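Local structure of Rho guanine nucleotide exchange factor 11 (Homo sapiens, 5JHH) at residues V43-I47 against F48-M52; L73-I76 against H77-C81; V208-A211 against V212-E216; A349-S352 against S353-N356. The protein probably acts as a guanine nucleotide exchange factor for a Rho-family GTPase, through a catalytic RhoGEF (DH) domain joined to a PH domain. One frame throughout, in Å; residues are numbered along the deposited sequence.

Contact 1: V43-I47 against F48-M52; sequences VLDLI and FYQRM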
loop_
_atom_site.group_PDB
_atom_site.type_symbol
_atom_site.label_atom_id
_atom_site.label_comp_id
_atom_site.label_asym_id
_atom_site.label_seq_id
_atom_site.Cartn_x
_atom_site.Cartn_y
_atom_site.Cartn_z
ATOM N N VAL A 43 11.337 20.547 0.512
ATOM C CA VAL A 43 12.584 19.849 0.304
ATOM C C VAL A 43 12.619 19.248 -1.100
ATOM O O VAL A 43 13.624 19.392 -1.799
ATOM C CB VAL A 43 12.789 18.725 1.308
ATOM C CG1 VAL A 43 14.005 17.903 0.942
ATOM C CG2 VAL A 43 12.969 19.306 2.694
ATOM N N LEU A 44 11.522 18.618 -1.538
ATOM C CA LEU A 44 11.521 18.074 -2.859
ATOM C C LEU A 44 11.774 19.192 -3.857
ATOM O O LEU A 44 12.465 19.007 -4.874
ATOM C CB LEU A 44 10.185 17.405 -3.196
ATOM C CG LEU A 44 9.859 16.103 -2.480
ATOM C CD1 LEU A 44 8.432 15.693 -2.790
ATOM C CD2 LEU A 44 10.806 14.994 -2.934
ATOM N N ASP A 45 11.179 20.346 -3.597
ATOM C CA ASP A 45 11.292 21.457 -4.545
ATOM C C ASP A 45 12.712 21.974 -4.619
ATOM O O ASP A 45 13.294 22.084 -5.674
ATOM C CB ASP A 45 10.372 22.581 -4.127
ATOM C CG ASP A 45 10.319 23.679 -5.131
ATOM O OD1 ASP A 45 10.246 23.346 -6.312
ATOM O OD2 ASP A 45 10.332 24.870 -4.748
ATOM N N LEU A 46 13.280 22.263 -3.472
ATOM C CA LEU A 46 14.489 22.997 -3.456
ATOM C C LEU A 46 15.674 22.067 -3.706
ATOM O O LEU A 46 16.548 22.420 -4.454
ATOM C CB LEU A 46 14.618 23.743 -2.120
ATOM C CG LEU A 46 16.048 24.120 -1.670
ATOM C CD1 LEU A 46 16.552 25.351 -2.433
ATOM C CD2 LEU A 46 16.140 24.308 -0.146
ATOM N N ILE A 47 15.735 20.902 -3.065
ATOM C CA ILE A 47 16.928 20.070 -3.163
ATOM C C ILE A 47 16.957 19.295 -4.489
ATOM O O ILE A 47 18.042 19.036 -5.017
ATOM C CB ILE A 47 17.031 19.059 -2.007
ATOM C CG1 ILE A 47 17.108 19.765 -0.649
ATOM C CG2 ILE A 47 18.244 18.160 -2.163
ATOM C CD1 ILE A 47 18.250 20.740 -0.507
ATOM N N PHE A 48 15.783 18.940 -5.029
ATOM C CA PHE A 48 15.743 18.092 -6.197
ATOM C C PHE A 48 15.220 18.819 -7.430
ATOM O O PHE A 48 15.954 19.042 -8.398
ATOM C CB PHE A 48 14.931 16.841 -5.905
ATOM C CG PHE A 48 15.550 15.938 -4.851
ATOM C CD1 PHE A 48 16.554 15.059 -5.178
ATOM C CD2 PHE A 48 15.177 16.034 -3.533
ATOM C CE1 PHE A 48 17.143 14.263 -4.217
ATOM C CE2 PHE A 48 15.718 15.193 -2.569
ATOM C CZ PHE A 48 16.733 14.334 -2.904
ATOM N N TYR A 49 13.945 19.159 -7.407
ATOM C CA TYR A 49 13.249 19.629 -8.589
ATOM C C TYR A 49 13.900 20.837 -9.228
ATOM O O TYR A 49 14.259 20.795 -10.404
ATOM C CB TYR A 49 11.776 19.952 -8.275
ATOM C CG TYR A 49 11.053 20.528 -9.466
ATOM C CD1 TYR A 49 10.896 19.808 -10.624
ATOM C CD2 TYR A 49 10.559 21.828 -9.433
ATOM C CE1 TYR A 49 10.255 20.356 -11.748
ATOM C CE2 TYR A 49 9.917 22.392 -10.520
ATOM C CZ TYR A 49 9.759 21.647 -11.673
ATOM O OH TYR A 49 9.108 22.211 -12.715
ATOM N N GLN A 50 14.108 21.880 -8.440
ATOM C CA GLN A 50 14.659 23.146 -8.972
ATOM C C GLN A 50 16.076 23.003 -9.445
ATOM O O GLN A 50 16.448 23.593 -10.455
ATOM C CB GLN A 50 14.615 24.265 -7.953
ATOM C CG GLN A 50 13.207 24.618 -7.520
ATOM C CD GLN A 50 12.368 25.239 -8.604
ATOM O OE1 GLN A 50 12.875 25.804 -9.560
ATOM N NE2 GLN A 50 11.057 25.108 -8.470
ATOM N N ARG A 51 16.853 22.167 -8.769
ATOM C CA ARG A 51 18.220 21.928 -9.208
ATOM C C ARG A 51 18.269 21.047 -10.450
ATOM O O ARG A 51 19.087 21.272 -11.350
ATOM C CB ARG A 51 19.062 21.342 -8.104
ATOM C CG ARG A 51 19.275 22.260 -6.896
ATOM C CD ARG A 51 20.271 21.643 -5.916
ATOM N NE ARG A 51 21.538 21.385 -6.617
ATOM C CZ ARG A 51 22.383 20.373 -6.387
ATOM N NH1 ARG A 51 22.138 19.449 -5.446
ATOM N NH2 ARG A 51 23.484 20.280 -7.136
ATOM N N MET A 52 17.388 20.063 -10.550
ATOM C CA MET A 52 17.408 19.231 -11.741
ATOM C C MET A 52 17.074 20.088 -12.942
ATOM O O MET A 52 17.556 19.864 -14.037
ATOM C CB MET A 52 16.376 18.111 -11.640
ATOM C CG MET A 52 16.712 17.096 -10.564
ATOM S SD MET A 52 15.477 15.810 -10.454
ATOM C CE MET A 52 16.172 14.791 -9.170
#

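Contact 2: L73-I76 against H77-C81; sequences LIEI and HNSWC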
loop_
_atom_site.group_PDB
_atom_site.type_symbol
_atom_site.label_atom_id
_atom_site.label_comp_id
_atom_site.label_asym_id
_atom_site.label_seq_id
_atom_site.Cartn_x
_atom_site.Cartn_y
_atom_site.Cartn_z
ATOM N N LEU A 73 0.911 21.526 -6.087
ATOM C CA LEU A 73 0.801 20.644 -4.943
ATOM C C LEU A 73 1.177 21.351 -3.665
ATOM O O LEU A 73 0.440 21.324 -2.700
ATOM C CB LEU A 73 1.662 19.408 -5.123
ATOM C CG LEU A 73 1.435 18.311 -4.106
ATOM C CD1 LEU A 73 0.012 17.805 -4.172
ATOM C CD2 LEU A 73 2.377 17.166 -4.447
ATOM N N ILE A 74 2.247 22.108 -3.723
ATOM C CA ILE A 74 2.695 22.859 -2.579
ATOM C C ILE A 74 1.661 23.903 -2.149
ATOM O O ILE A 74 1.388 24.054 -0.944
ATOM C CB ILE A 74 4.032 23.518 -2.897
ATOM C CG1 ILE A 74 5.143 22.458 -2.825
ATOM C CG2 ILE A 74 4.286 24.730 -2.030
ATOM C CD1 ILE A 74 6.517 22.974 -3.273
ATOM N N GLU A 75 1.088 24.615 -3.112
ATOM C CA GLU A 75 0.056 25.595 -2.801
ATOM C C GLU A 75 -1.279 24.992 -2.242
ATOM O O GLU A 75 -1.884 25.535 -1.341
ATOM C CB GLU A 75 -0.176 26.454 -4.028
ATOM C CG GLU A 75 -1.110 27.652 -3.821
ATOM C CD GLU A 75 -0.804 28.459 -2.565
ATOM O OE1 GLU A 75 0.377 28.537 -2.136
ATOM O OE2 GLU A 75 -1.781 28.979 -1.993
ATOM N N ILE A 76 -1.694 23.834 -2.719
ATOM C CA ILE A 76 -2.765 23.107 -2.073
ATOM C C ILE A 76 -2.535 23.051 -0.568
ATOM O O ILE A 76 -3.468 23.270 0.233
ATOM C CB ILE A 76 -2.814 21.624 -2.498
ATOM C CG1 ILE A 76 -3.269 21.421 -3.935
ATOM C CG2 ILE A 76 -3.664 20.778 -1.558
ATOM C CD1 ILE A 76 -4.609 21.933 -4.236
ATOM N N HIS A 77 -1.348 22.603 -0.179
ATOM C CA HIS A 77 -1.078 22.388 1.243
ATOM C C HIS A 77 -0.717 23.661 2.013
ATOM O O HIS A 77 -1.002 23.756 3.211
ATOM C CB HIS A 77 -0.011 21.321 1.480
ATOM C CG HIS A 77 -0.462 19.948 1.151
ATOM N ND1 HIS A 77 -1.164 19.169 2.036
ATOM C CD2 HIS A 77 -0.308 19.201 0.033
ATOM C CE1 HIS A 77 -1.430 18.006 1.480
ATOM N NE2 HIS A 77 -0.939 18.008 0.258
ATOM N N ASN A 78 -0.063 24.597 1.362
ATOM C CA ASN A 78 0.318 25.833 2.014
ATOM C C ASN A 78 -0.923 26.666 2.352
ATOM O O ASN A 78 -1.069 27.125 3.470
ATOM C CB ASN A 78 1.218 26.601 1.083
ATOM C CG ASN A 78 1.638 27.956 1.630
ATOM O OD1 ASN A 78 2.344 28.057 2.621
ATOM N ND2 ASN A 78 1.219 28.998 0.951
ATOM N N SER A 79 -1.846 26.778 1.414
ATOM C CA SER A 79 -3.065 27.505 1.658
ATOM C C SER A 79 -3.761 26.917 2.863
ATOM O O SER A 79 -4.121 27.622 3.777
ATOM C CB SER A 79 -3.978 27.514 0.426
ATOM O OG SER A 79 -4.418 26.197 0.077
ATOM N N TRP A 80 -3.916 25.609 2.894
ATOM C CA TRP A 80 -4.585 24.978 4.021
ATOM C C TRP A 80 -3.805 25.231 5.314
ATOM O O TRP A 80 -4.353 25.585 6.353
ATOM C CB TRP A 80 -4.742 23.465 3.785
ATOM C CG TRP A 80 -5.814 22.849 4.596
ATOM C CD1 TRP A 80 -7.013 23.409 4.877
ATOM C CD2 TRP A 80 -5.828 21.538 5.197
ATOM N NE1 TRP A 80 -7.773 22.550 5.623
ATOM C CE2 TRP A 80 -7.066 21.402 5.849
ATOM C CE3 TRP A 80 -4.888 20.492 5.301
ATOM C CZ2 TRP A 80 -7.433 20.229 6.546
ATOM C CZ3 TRP A 80 -5.228 19.345 5.978
ATOM C CH2 TRP A 80 -6.510 19.218 6.603
ATOM N N CYS A 81 -2.511 25.039 5.229
ATOM C CA CYS A 81 -1.649 25.334 6.335
ATOM C C CYS A 81 -1.826 26.763 6.859
ATOM O O CYS A 81 -1.872 26.965 8.054
ATOM C CB CYS A 81 -0.241 25.169 5.891
ATOM S SG CYS A 81 0.677 24.262 7.071
#

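Contact 3: V208-A211 against V212-E216; sequences VNEA and VKQTE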
loop_
_atom_site.group_PDB
_atom_site.type_symbol
_atom_site.label_atom_id
_atom_site.label_comp_id
_atom_site.label_asym_id
_atom_site.label_seq_id
_atom_site.Cartn_x
_atom_site.Cartn_y
_atom_site.Cartn_z
ATOM N N VAL A 208 -7.422 8.613 -6.188
ATOM C CA VAL A 208 -5.976 8.499 -6.439
ATOM C C VAL A 208 -5.610 7.023 -6.649
ATOM O O VAL A 208 -4.841 6.699 -7.522
ATOM C CB VAL A 208 -5.143 9.082 -5.307
ATOM C CG1 VAL A 208 -3.634 8.880 -5.570
ATOM C CG2 VAL A 208 -5.471 10.554 -5.178
ATOM N N ASN A 209 -6.199 6.135 -5.881
ATOM C CA ASN A 209 -5.985 4.710 -6.090
ATOM C C ASN A 209 -6.289 4.330 -7.537
ATOM O O ASN A 209 -5.511 3.673 -8.211
ATOM C CB ASN A 209 -6.854 3.871 -5.113
ATOM C CG ASN A 209 -6.536 2.381 -5.167
ATOM O OD1 ASN A 209 -5.624 1.892 -4.514
ATOM N ND2 ASN A 209 -7.248 1.671 -6.005
ATOM N N GLU A 210 -7.431 4.763 -8.010
ATOM C CA GLU A 210 -7.826 4.461 -9.365
ATOM C C GLU A 210 -6.887 5.102 -10.396
ATOM O O GLU A 210 -6.529 4.461 -11.374
ATOM C CB GLU A 210 -9.305 4.852 -9.554
ATOM C CG GLU A 210 -9.924 4.447 -10.873
ATOM C CD GLU A 210 -10.112 2.959 -11.026
ATOM O OE1 GLU A 210 -10.223 2.256 -10.010
ATOM O OE2 GLU A 210 -10.181 2.511 -12.183
ATOM N N ALA A 211 -6.415 6.323 -10.180
ATOM C CA ALA A 211 -5.518 6.904 -11.173
ATOM C C ALA A 211 -4.217 6.139 -11.290
ATOM O O ALA A 211 -3.672 5.979 -12.393
ATOM C CB ALA A 211 -5.208 8.355 -10.853
ATOM N N VAL A 212 -3.674 5.718 -10.150
ATOM C CA VAL A 212 -2.439 4.971 -10.172
ATOM C C VAL A 212 -2.706 3.671 -10.909
ATOM O O VAL A 212 -1.950 3.247 -11.788
ATOM C CB VAL A 212 -1.983 4.664 -8.748
ATOM C CG1 VAL A 212 -0.882 3.636 -8.694
ATOM C CG2 VAL A 212 -1.544 5.943 -8.066
ATOM N N LYS A 213 -3.816 3.049 -10.581
ATOM C CA LYS A 213 -4.148 1.780 -11.204
ATOM C C LYS A 213 -4.193 1.871 -12.724
ATOM O O LYS A 213 -3.532 1.088 -13.391
ATOM C CB LYS A 213 -5.440 1.298 -10.677
ATOM C CG LYS A 213 -5.991 0.108 -11.412
ATOM C CD LYS A 213 -7.349 -0.171 -10.793
ATOM C CE LYS A 213 -7.794 -1.562 -11.126
ATOM N NZ LYS A 213 -9.048 -1.819 -10.391
ATOM N N GLN A 214 -4.906 2.860 -13.257
ATOM C CA GLN A 214 -5.113 2.941 -14.687
ATOM C C GLN A 214 -3.840 3.391 -15.367
ATOM O O GLN A 214 -3.482 2.879 -16.421
ATOM C CB GLN A 214 -6.282 3.875 -15.047
ATOM C CG GLN A 214 -7.695 3.330 -14.708
ATOM C CD GLN A 214 -7.931 1.816 -15.003
ATOM O OE1 GLN A 214 -7.473 1.257 -16.016
ATOM N NE2 GLN A 214 -8.660 1.159 -14.116
ATOM N N THR A 215 -3.112 4.313 -14.752
ATOM C CA THR A 215 -1.873 4.766 -15.367
ATOM C C THR A 215 -0.848 3.660 -15.423
ATOM O O THR A 215 -0.211 3.474 -16.460
ATOM C CB THR A 215 -1.241 5.937 -14.603
ATOM O OG1 THR A 215 -2.109 7.074 -14.649
ATOM C CG2 THR A 215 0.055 6.303 -15.175
ATOM N N GLU A 216 -0.633 2.949 -14.316
ATOM C CA GLU A 216 0.305 1.829 -14.356
ATOM C C GLU A 216 -0.184 0.696 -15.290
ATOM O O GLU A 216 0.605 0.106 -16.061
ATOM C CB GLU A 216 0.534 1.242 -12.965
ATOM C CG GLU A 216 1.219 2.209 -12.006
ATOM C CD GLU A 216 1.462 1.655 -10.601
ATOM O OE1 GLU A 216 0.744 0.726 -10.140
ATOM O OE2 GLU A 216 2.432 2.155 -9.964
#

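Contact 4: A349-S352 against S353-N356; sequences ALTS and SDKN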
loop_
_atom_site.group_PDB
_atom_site.type_symbol
_atom_site.label_atom_id
_atom_site.label_comp_id
_atom_site.label_asym_id
_atom_site.label_seq_id
_atom_site.Cartn_x
_atom_site.Cartn_y
_atom_site.Cartn_z
ATOM N N ALA A 349 -4.052 -22.024 -9.197
ATOM C CA ALA A 349 -3.461 -20.821 -8.627
ATOM C C ALA A 349 -2.405 -21.216 -7.610
ATOM O O ALA A 349 -2.296 -22.374 -7.234
ATOM C CB ALA A 349 -4.551 -20.011 -7.943
ATOM N N LEU A 350 -1.655 -20.237 -7.127
ATOM C CA LEU A 350 -0.499 -20.531 -6.272
ATOM C C LEU A 350 -0.942 -20.975 -4.910
ATOM O O LEU A 350 -0.286 -21.756 -4.294
ATOM C CB LEU A 350 0.415 -19.307 -6.118
ATOM C CG LEU A 350 0.916 -18.602 -7.384
ATOM C CD1 LEU A 350 1.223 -17.124 -7.086
ATOM C CD2 LEU A 350 2.106 -19.315 -8.034
ATOM N N THR A 351 -2.041 -20.439 -4.418
ATOM C CA THR A 351 -2.510 -20.801 -3.094
ATOM C C THR A 351 -4.020 -20.801 -3.064
ATOM O O THR A 351 -4.670 -20.381 -4.002
ATOM C CB THR A 351 -2.001 -19.792 -2.031
ATOM O OG1 THR A 351 -2.560 -18.490 -2.266
ATOM C CG2 THR A 351 -0.430 -19.694 -2.057
ATOM N N SER A 352 -4.581 -21.212 -1.942
ATOM C CA SER A 352 -5.996 -21.152 -1.800
ATOM C C SER A 352 -6.437 -19.690 -1.871
ATOM O O SER A 352 -7.410 -19.377 -2.570
ATOM C CB SER A 352 -6.443 -21.817 -0.501
ATOM O OG SER A 352 -6.030 -21.086 0.621
ATOM N N SER A 353 -5.680 -18.808 -1.210
ATOM C CA SER A 353 -5.982 -17.350 -1.195
ATOM C C SER A 353 -6.031 -16.775 -2.591
ATOM O O SER A 353 -6.975 -16.084 -2.959
ATOM C CB SER A 353 -4.963 -16.546 -0.377
ATOM O OG SER A 353 -5.155 -15.146 -0.552
ATOM N N ASP A 354 -5.024 -17.116 -3.373
ATOM C CA ASP A 354 -4.962 -16.669 -4.726
ATOM C C ASP A 354 -6.131 -17.127 -5.548
ATOM O O ASP A 354 -6.584 -16.431 -6.473
ATOM C CB ASP A 354 -3.707 -17.165 -5.374
ATOM C CG ASP A 354 -2.928 -16.041 -5.991
ATOM O OD1 ASP A 354 -2.397 -15.156 -5.205
ATOM O OD2 ASP A 354 -2.940 -16.021 -7.256
ATOM N N LYS A 355 -6.538 -18.358 -5.274
ATOM C CA LYS A 355 -7.652 -18.937 -5.957
ATOM C C LYS A 355 -8.933 -18.202 -5.560
ATOM O O LYS A 355 -9.721 -17.855 -6.440
ATOM C CB LYS A 355 -7.721 -20.423 -5.680
ATOM C CG LYS A 355 -8.866 -21.144 -6.385
ATOM C CD LYS A 355 -9.927 -21.488 -5.369
ATOM C CE LYS A 355 -11.307 -21.376 -5.973
ATOM N NZ LYS A 355 -12.303 -21.510 -4.871
ATOM N N ASN A 356 -9.126 -17.930 -4.263
ATOM C CA ASN A 356 -10.200 -17.049 -3.870
ATOM C C ASN A 356 -10.179 -15.709 -4.618
ATOM O O ASN A 356 -11.203 -15.256 -5.090
ATOM C CB ASN A 356 -10.204 -16.792 -2.364
ATOM C CG ASN A 356 -10.327 -18.068 -1.541
ATOM O OD1 ASN A 356 -9.983 -18.074 -0.358
ATOM N ND2 ASN A 356 -10.819 -19.144 -2.145
#

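Contact 1: V43-I47 against F48-M52
Asp45 and Gln50 meet on one side of helix 18-54 with their flat ends set almost at right angles, the carboxylate and amide planes lying 87° apart. Gln50 folds back at chi2, which carries NE2 over to Asp45 OD1 at 2.9 Å. The acceptor is met on its syn side, somewhat out of the carboxylate plane, while OD1 lies close to the amide plane of Gln50. The same oxygen sits at the edge of the Tyr49 ring, 3.5 Å from Tyr49 CD2. Ile47 and Phe48 cross obliquely. Ile47 CG2, anti to its own nitrogen, rests over one face of the Phe48 ring, 4.1 Å from its centroid and displaced toward the rim, a CH-pi contact. Beneath these side chains the backbone is widened into pi-type turns: Tyr49 N reaches Leu44 O at 2.9 Å in a nearly straight bond, and Gln50 N reaches Asp45 O at 2.9 Å. Leu44 O takes a second, weak bond from Phe48 N. Helices 139-150 and 159-162 pack against Phe48. The widened turn lets an acid and an amide five residues apart meet, and the N-H donated to OD1 would probably help stabilise the negative charge of Asp45.

Contact 2: L73-I76 against H77-C81
His77 lies beneath Ile76, whose CG2 sits over one face of the His77 imidazole, 4.2 Å from its centroid, in a CH-pi contact offset toward the rim. At the edge of the ring, CD2 of His77 comes 3.5 Å from Leu73 O, and the two ring nitrogens turn away to carboxylates, ND1 to Glu34 and NE2 to Glu166, so that the imidazole is held at both. Asn78 follows, with CG anti to the backbone N (chi1 177°). Asn78 ND2 donates to Glu75 OE1 at 3.2 Å on the syn side of the carboxylate, the two planes turned 67° apart, and Asn78 OD1 accepts a weak bond from Arg42. With an alanine here, Glu75 OE1 is likely to lose its amide donor and the carboxylate to turn more freely. All this belongs to helix 70-89 of the RhoGEF domain, an all-helical DH bundle, in which His77 faces helices 18-54 and 165-182. Ser79 OG stands 3.0 Å from Glu75 O and 3.1 Å from Ile76 O, and also bonds to a glycerol. Trp80 places its CB 3.8 Å from Ile76 O, while the indole runs toward helix 98-105, where NE1 donates to Leu100 O and Phe105 meets the ring edge-to-face.

Contact 3: V208-A211 against V212-E216
Glu210 and Gln214, one turn apart on helix 189-227, lie side by side and point the same way. This long helix runs from the RhoGEF (DH) domain toward the PH domain. Glu210 leaves the backbone with CG anti to N and then turns at chi2 (69°), which carries the carboxylate along the helix toward the later residue. Gln214 has CG anti to its carbonyl carbon instead and bends at chi2 the other way (-41°), so that its amide rises next to the acid. Gln214 NE2 meets Glu210 OE2 at 2.8 Å, from above the carboxylate plane, whereas the oxygen lies close to the amide plane of Gln214. The two flat groups are twisted against each other by 31°. Lys213 takes a third course: its chain runs out fully extended and crosses Glu210, CD lying 3.8 Å from Glu210 OE1 while NZ stays 4.3 Å from that oxygen, beyond a salt bridge. Thr215 OG1 sits beside its own nitrogen and donates to Ala211 O at 3.0 Å, the familiar hydroxyl-to-carbonyl bond one turn back along a helix. Thr215 N donates to the same oxygen at 2.9 Å, and the two donors arrive from opposite faces of the carbonyl plane. A chain of another protein lies along this helix; its backbone bonds to Asn209, and one of its basic side chains pairs with Glu216. Chemically, Ala211 O is held by two donors of Thr215, and the amide bond to Glu210, with the lysine nearby, would probably favour the charged carboxylate.

Contact 4: A349-S352 against S353-N356
Thr351 turns its OG1 into the crowded position between its own nitrogen and carbonyl carbon (chi1 65°), and its extended backbone points that hydroxyl across the opening turn of the helix. Together these torsions bring OG1 of Thr351 to Asp354 N at 3.0 Å, in a nearly straight bond (167°) that caps the helix. The backbone takes over at the next steps: Lys355 N donates to Thr351 O at 3.0 Å, and Asn356 N to Ser352 O at 2.8 Å. Besides accepting the bond, Thr351 OG1 rests against carbon, lying 3.6 Å from CB of both Ser353 and Asp354. A valine in place of Thr351 would probably leave Asp354 N without its side-chain acceptor and the first turn of the helix less firmly held. Below the cap, Ala349, next after strand 345-348, fits its methyl under the turn, with CB 3.7 Å from Lys355 N and 3.9 Å from Lys355 CB. Ala349 also packs on Leu260 of strand 254-263, which ties the underside of the turn to the sheet. From there Lys355 sends its chain, bent at chi2 and chi3, away from the loop to Ser323, where NZ finds a hydrogen-bond partner. Ser353 OG bonds to the backbone of a chain of another protein, and an apolar side chain of that chain packs on Asp354, placing the start of the helix at an interface. The arrangement is a classic threonine N-cap, here opening the C-terminal helix that follows the last strand of the PH domain.

From the N terminus the four contacts run strictly in series: none nests in or crosses another, and each joins adjoining residues, so it closes no more than a turn or two. Contacts 1 and 2 lie on separate helices of the RhoGEF domain, 18-54 and 70-89, their centres about 17 Å apart, and they touch where Asp45 CB meets Ile74 CD1 at 4.0 Å. Contact 3 comes later, near the middle of the chain, on the long helix 189-227 that leads from the helical domain toward the PH domain. Contact 4 opens the last helix, about 44 Å between centres from contacts 1 and 2. A second protein chain reaches contacts 3 and 4.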